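Local coordinates for protein lipase (Pelosinus fermentans, PDB 5AH0) that acts as a lipase, hydrolysing ester bonds, and also breaks down the synthetic polyester poly(butylene adipate-co-terephthalate), at residues 151-156 / 255-260; 183-188 / 275-280. All coordinates share one frame; numbering follows the deposited sequence.

Contact 1 of 2, residues 151-156 / 255-260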
loop_
_atom_site.group_PDB
_atom_site.type_symbol
_atom_site.label_atom_id
_atom_site.label_comp_id
_atom_site.label_asym_id
_atom_site.label_seq_id
_atom_site.Cartn_x
_atom_site.Cartn_y
_atom_site.Cartn_z
ATOM N N SER A 151 -16.388 -12.820 -4.457
ATOM C CA SER A 151 -15.193 -13.496 -3.991
ATOM C C SER A 151 -14.200 -13.606 -5.150
ATOM O O SER A 151 -14.151 -14.617 -5.851
ATOM C CB SER A 151 -15.539 -14.868 -3.412
ATOM O OG SER A 151 -14.376 -15.525 -2.939
ATOM N N TRP A 152 -13.434 -12.535 -5.357
ATOM C CA TRP A 152 -12.566 -12.381 -6.528
ATOM C C TRP A 152 -11.065 -12.451 -6.220
ATOM O O TRP A 152 -10.220 -12.266 -7.103
ATOM C CB TRP A 152 -12.880 -11.048 -7.210
ATOM C CG TRP A 152 -14.264 -10.958 -7.793
ATOM C CD1 TRP A 152 -15.248 -11.915 -7.751
ATOM C CD2 TRP A 152 -14.819 -9.848 -8.507
ATOM N NE1 TRP A 152 -16.372 -11.465 -8.405
ATOM C CE2 TRP A 152 -16.135 -10.202 -8.878
ATOM C CE3 TRP A 152 -14.327 -8.591 -8.878
ATOM C CZ2 TRP A 152 -16.962 -9.343 -9.593
ATOM C CZ3 TRP A 152 -15.153 -7.739 -9.589
ATOM C CH2 TRP A 152 -16.456 -8.119 -9.939
ATOM N N VAL A 153 -10.737 -12.692 -4.959
ATOM C CA VAL A 153 -9.353 -12.661 -4.517
ATOM C C VAL A 153 -9.030 -13.981 -3.843
ATOM O O VAL A 153 -9.791 -14.452 -2.996
ATOM C CB VAL A 153 -9.092 -11.489 -3.552
ATOM C CG1 VAL A 153 -7.675 -11.565 -2.962
ATOM C CG2 VAL A 153 -9.324 -10.167 -4.263
ATOM N N HIS A 154 -7.919 -14.599 -4.233
ATOM C CA HIS A 154 -7.592 -15.909 -3.701
ATOM C C HIS A 154 -6.641 -15.791 -2.516
ATOM O O HIS A 154 -6.757 -16.517 -1.527
ATOM C CB HIS A 154 -6.994 -16.803 -4.783
ATOM C CG HIS A 154 -7.071 -18.260 -4.454
ATOM N ND1 HIS A 154 -5.983 -18.989 -4.024
ATOM C CD2 HIS A 154 -8.119 -19.118 -4.466
ATOM C CE1 HIS A 154 -6.355 -20.237 -3.797
ATOM N NE2 HIS A 154 -7.646 -20.342 -4.061
ATOM N N SER A 155 -5.680 -14.884 -2.626
ATOM C CA SER A 155 -4.722 -14.681 -1.556
ATOM C C SER A 155 -4.320 -13.236 -1.421
ATOM O O SER A 155 -4.392 -12.458 -2.371
ATOM C CB SER A 155 -3.468 -15.517 -1.790
ATOM O OG SER A 155 -2.849 -15.138 -3.009
ATOM N N ILE A 156 -3.853 -12.898 -0.229
ATOM C CA ILE A 156 -3.312 -11.588 0.031
ATOM C C ILE A 156 -1.933 -11.746 0.660
ATOM O O ILE A 156 -1.782 -12.387 1.706
ATOM C CB ILE A 156 -4.237 -10.774 0.953
ATOM C CG1 ILE A 156 -5.471 -10.296 0.184
ATOM C CG2 ILE A 156 -3.493 -9.601 1.584
ATOM C CD1 ILE A 156 -6.306 -9.308 0.970
ATOM N N SER A 255 -12.910 -15.465 4.958
ATOM C CA SER A 255 -12.817 -16.908 5.137
ATOM C C SER A 255 -12.177 -17.620 3.960
ATOM O O SER A 255 -11.508 -18.636 4.134
ATOM C CB SER A 255 -14.211 -17.490 5.372
ATOM O OG SER A 255 -14.840 -16.845 6.462
ATOM N N ASP A 256 -12.390 -17.093 2.761
ATOM C CA ASP A 256 -11.968 -17.772 1.540
ATOM C C ASP A 256 -10.730 -17.137 0.925
ATOM O O ASP A 256 -10.536 -17.221 -0.289
ATOM C CB ASP A 256 -13.087 -17.756 0.513
ATOM C CG ASP A 256 -13.582 -16.363 0.252
ATOM O OD1 ASP A 256 -13.405 -15.512 1.151
ATOM O OD2 ASP A 256 -14.125 -16.115 -0.847
ATOM N N ILE A 257 -9.932 -16.460 1.749
ATOM C CA ILE A 257 -8.699 -15.836 1.284
ATOM C C ILE A 257 -7.471 -16.316 2.065
ATOM O O ILE A 257 -7.444 -16.249 3.294
ATOM C CB ILE A 257 -8.759 -14.303 1.412
ATOM C CG1 ILE A 257 -9.969 -13.735 0.679
ATOM C CG2 ILE A 257 -7.471 -13.669 0.892
ATOM C CD1 ILE A 257 -10.025 -12.222 0.714
ATOM N N TYR A 258 -6.444 -16.776 1.362
ATOM C CA TYR A 258 -5.187 -17.090 2.026
ATOM C C TYR A 258 -4.435 -15.787 2.366
ATOM O O TYR A 258 -4.315 -14.894 1.524
ATOM C CB TYR A 258 -4.325 -17.990 1.141
ATOM C CG TYR A 258 -4.774 -19.436 1.065
ATOM C CD1 TYR A 258 -4.425 -20.351 2.057
ATOM C CD2 TYR A 258 -5.530 -19.893 -0.009
ATOM C CE1 TYR A 258 -4.829 -21.677 1.984
ATOM C CE2 TYR A 258 -5.933 -21.211 -0.087
ATOM C CZ TYR A 258 -5.578 -22.097 0.911
ATOM O OH TYR A 258 -5.981 -23.411 0.832
ATOM N N TYR A 259 -3.943 -15.661 3.595
ATOM C CA TYR A 259 -3.214 -14.456 3.970
ATOM C C TYR A 259 -1.755 -14.768 4.303
ATOM O O TYR A 259 -1.466 -15.613 5.156
ATOM C CB TYR A 259 -3.865 -13.764 5.163
ATOM C CG TYR A 259 -5.200 -13.109 4.876
ATOM C CD1 TYR A 259 -6.373 -13.854 4.886
ATOM C CD2 TYR A 259 -5.297 -11.744 4.639
ATOM C CE1 TYR A 259 -7.609 -13.263 4.647
ATOM C CE2 TYR A 259 -6.532 -11.141 4.402
ATOM C CZ TYR A 259 -7.685 -11.906 4.410
ATOM O OH TYR A 259 -8.913 -11.333 4.171
ATOM N N PHE A 260 -0.842 -14.082 3.628
ATOM C CA PHE A 260 0.576 -14.163 3.964
ATOM C C PHE A 260 1.124 -12.776 4.293
ATOM O O PHE A 260 0.945 -11.829 3.522
ATOM C CB PHE A 260 1.374 -14.776 2.813
ATOM C CG PHE A 260 0.936 -16.156 2.440
ATOM C CD1 PHE A 260 1.438 -17.261 3.107
ATOM C CD2 PHE A 260 0.017 -16.354 1.426
ATOM C CE1 PHE A 260 1.039 -18.539 2.762
ATOM C CE2 PHE A 260 -0.390 -17.625 1.079
ATOM C CZ PHE A 260 0.123 -18.722 1.752
#
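The rings of H154 and Y258 lie side by side and point the same way, with H154 CE1 at the edge of the tyrosine ring, 3.9 Å from its CE2. Their planes are inclined at 45°, so the pair is neither a parallel stack nor a T-shape. The imidazole gets there because CG stands trans to the backbone N (chi1 -160°), which brings the ring end back toward segment 255-260 although CB leads away from it; Y4 meets the same imidazole. The Y259 ring carries CG2 of I257, two residues earlier in the same segment, on one face, near the rim, while I156 CD1 approaches Y259 CE2 obliquely at 3.9 Å. I257 CG2 also reaches I156 CG1, 4.0 Å off, so one methyl serves both the ring and the isoleucine. V153, I156 and I257 all rest on V124 of helix 116-129.

Between the backbones the evidence is a three-bond ladder. Y258 N donates to H154 O at 2.9 Å. I156 N then gives its hydrogen to Y258 O (2.7 Å), and F260 N returns one to I156 O, also at 2.7 Å. I156 is thus bonded through both its N and its O to residues flanking Y259, the alternation expected of parallel strands. Polar ends look elsewhere: S155 OG is hydrogen-bonded to H109, D256 forms a salt bridge with K128, and Y259 OH bonds to Q254 N. With strand directions only 22° apart and S155 paired with Y258 and I156 with Y259, this is the start of two neighbouring parallel strands in the central sheet of an alpha/beta-hydrolase fold, with helix 116-129 packed on one side.

Contact 2 of 2, residues 183-188 / 275-280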
loop_
_atom_site.group_PDB
_atom_site.type_symbol
_atom_site.label_atom_id
_atom_site.label_comp_id
_atom_site.label_asym_id
_atom_site.label_seq_id
_atom_site.Cartn_x
_atom_site.Cartn_y
_atom_site.Cartn_z
ATOM N N VAL A 183 10.193 12.346 -2.456
ATOM C CA VAL A 183 10.146 12.906 -3.803
ATOM C C VAL A 183 11.493 13.494 -4.171
ATOM O O VAL A 183 12.023 13.232 -5.244
ATOM C CB VAL A 183 9.077 13.999 -3.947
ATOM C CG1 VAL A 183 9.075 14.558 -5.373
ATOM C CG2 VAL A 183 7.725 13.445 -3.598
ATOM N N ALA A 184 12.049 14.280 -3.259
ATOM C CA ALA A 184 13.343 14.895 -3.478
ATOM C C ALA A 184 14.395 13.832 -3.707
ATOM O O ALA A 184 15.260 13.975 -4.572
ATOM C CB ALA A 184 13.717 15.762 -2.300
ATOM N N SER A 185 14.290 12.740 -2.957
ATOM C CA SER A 185 15.237 11.642 -3.087
ATOM C C SER A 185 15.162 10.985 -4.457
ATOM O O SER A 185 16.187 10.703 -5.066
ATOM C CB SER A 185 14.994 10.585 -2.015
ATOM O OG SER A 185 15.908 9.506 -2.160
ATOM N N LEU A 186 13.946 10.732 -4.935
ATOM C CA LEU A 186 13.761 10.110 -6.243
ATOM C C LEU A 186 14.338 10.972 -7.367
ATOM O O LEU A 186 15.010 10.469 -8.270
ATOM C CB LEU A 186 12.282 9.853 -6.501
ATOM C CG LEU A 186 11.585 8.837 -5.599
ATOM C CD1 LEU A 186 10.124 8.697 -6.029
ATOM C CD2 LEU A 186 12.298 7.493 -5.609
ATOM N N ALA A 187 14.084 12.275 -7.293
ATOM C CA ALA A 187 14.573 13.217 -8.295
ATOM C C ALA A 187 16.092 13.208 -8.362
ATOM O O ALA A 187 16.659 13.296 -9.442
ATOM C CB ALA A 187 14.063 14.623 -8.011
ATOM N N SER A 188 16.752 13.104 -7.215
ATOM C CA SER A 188 18.210 13.078 -7.207
ATOM C C SER A 188 18.749 11.762 -7.745
ATOM O O SER A 188 19.595 11.743 -8.634
ATOM C CB SER A 188 18.749 13.305 -5.798
ATOM O OG SER A 188 20.132 12.994 -5.742
ATOM N N ASN A 275 23.923 2.866 -4.238
ATOM C CA ASN A 275 22.990 1.814 -4.574
ATOM C C ASN A 275 21.604 2.052 -3.970
ATOM O O ASN A 275 20.681 1.278 -4.207
ATOM C CB ASN A 275 23.564 0.483 -4.076
ATOM C CG ASN A 275 23.218 -0.676 -4.966
ATOM O OD1 ASN A 275 22.851 -0.495 -6.129
ATOM N ND2 ASN A 275 23.363 -1.891 -4.434
ATOM N N GLU A 276 21.453 3.122 -3.193
ATOM C CA GLU A 276 20.214 3.322 -2.445
ATOM C C GLU A 276 19.694 4.748 -2.524
ATOM O O GLU A 276 20.411 5.655 -2.940
ATOM C CB GLU A 276 20.408 2.933 -0.978
ATOM C CG GLU A 276 21.576 3.630 -0.287
ATOM C CD GLU A 276 21.960 2.954 1.027
ATOM O OE1 GLU A 276 21.045 2.403 1.686
ATOM O OE2 GLU A 276 23.167 2.975 1.398
ATOM N N LEU A 277 18.434 4.929 -2.134
ATOM C CA LEU A 277 17.833 6.253 -2.075
ATOM C C LEU A 277 18.555 7.137 -1.056
ATOM O O LEU A 277 18.668 6.781 0.114
ATOM C CB LEU A 277 16.355 6.156 -1.711
ATOM C CG LEU A 277 15.451 5.374 -2.668
ATOM C CD1 LEU A 277 14.024 5.366 -2.161
ATOM C CD2 LEU A 277 15.513 5.988 -4.079
ATOM N N PRO A 278 19.038 8.302 -1.500
ATOM C CA PRO A 278 19.748 9.174 -0.568
ATOM C C PRO A 278 18.826 10.155 0.133
ATOM O O PRO A 278 17.753 10.491 -0.378
ATOM C CB PRO A 278 20.719 9.918 -1.475
ATOM C CG PRO A 278 19.940 10.064 -2.774
ATOM C CD PRO A 278 19.076 8.821 -2.886
ATOM N N HIS A 279 19.253 10.605 1.304
ATOM C CA HIS A 279 18.675 11.793 1.901
ATOM C C HIS A 279 19.371 13.033 1.331
ATOM O O HIS A 279 20.589 13.205 1.460
ATOM C CB HIS A 279 18.797 11.743 3.409
ATOM C CG HIS A 279 17.886 12.695 4.102
ATOM N ND1 HIS A 279 18.156 14.042 4.192
ATOM C CD2 HIS A 279 16.700 12.505 4.723
ATOM C CE1 HIS A 279 17.181 14.638 4.851
ATOM N NE2 HIS A 279 16.280 13.729 5.175
ATOM N N VAL A 280 18.614 13.884 0.659
ATOM C CA VAL A 280 19.224 14.995 -0.068
ATOM C C VAL A 280 19.794 16.082 0.857
ATOM O O VAL A 280 20.617 16.892 0.446
ATOM C CB VAL A 280 18.208 15.598 -1.058
ATOM C CG1 VAL A 280 18.836 16.680 -1.901
ATOM C CG2 VAL A 280 17.669 14.499 -1.976
#
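One hydrogen bond joins the helix to the loop: S185 OG donates to P278 O at 2.7 Å. The hydroxyl meets the carbonyl oxygen to one side of the C=O direction, at a C=O...donor angle of 139°, and lies slightly tilted from the carbonyl plane. Its position follows from a side chain extended trans to the backbone N (chi1 179°), which holds OG against the loop.

Around that bond come close contacts with carbon. S185 OG sits 3.3 Å from P278 CD and 3.4 Å from L277 CB, so the hydroxyl rests against the L277-P278 junction, touching CB of the one and CD of the other. With an alanine here, P278 O is likely to lose its hydroxyl donor, and a small gap would open beside L277 CB and the proline ring. The helix concerned is 173-190; in related bacterial lipases of the alpha/beta-hydrolase fold, helices inserted after a central strand form a lid over the active site, and this one may correspond to such an element.

Apolar contacts lie to the two flanks of the bond. L186 and L277 meet by their CD2 methyls, 3.9 Å apart, and F189 from the next turn packs on L277 and P278. V280 spans more of the helix: its CG2 lies 3.6 Å from A184 O, 4.2 Å from A184 CB and 4.1 Å from S188 CB, so a single methyl rests across one turn.

In the fold
The segments alternate along the chain: 151-156, 183-188, 255-260, then 275-280. Strand 153-159, begun in contact 1, leads on to helix 173-190 of contact 2, and strand 258-265 likewise leads into the loop that holds 275-280. Two adjacent strands of the central parallel sheet therefore send their continuations to one distant meeting point. The contact centres are 35 Å apart and the nearest atoms about 22 Å, on opposite sides of the chain's centre, so they do not touch. Contact 1 is a buried pairing within the sheet, whereas contact 2 is a partly buried helix-loop contact. D233, a ligand of the bound zinc ion, falls in the chain between 183-188 and 255-260.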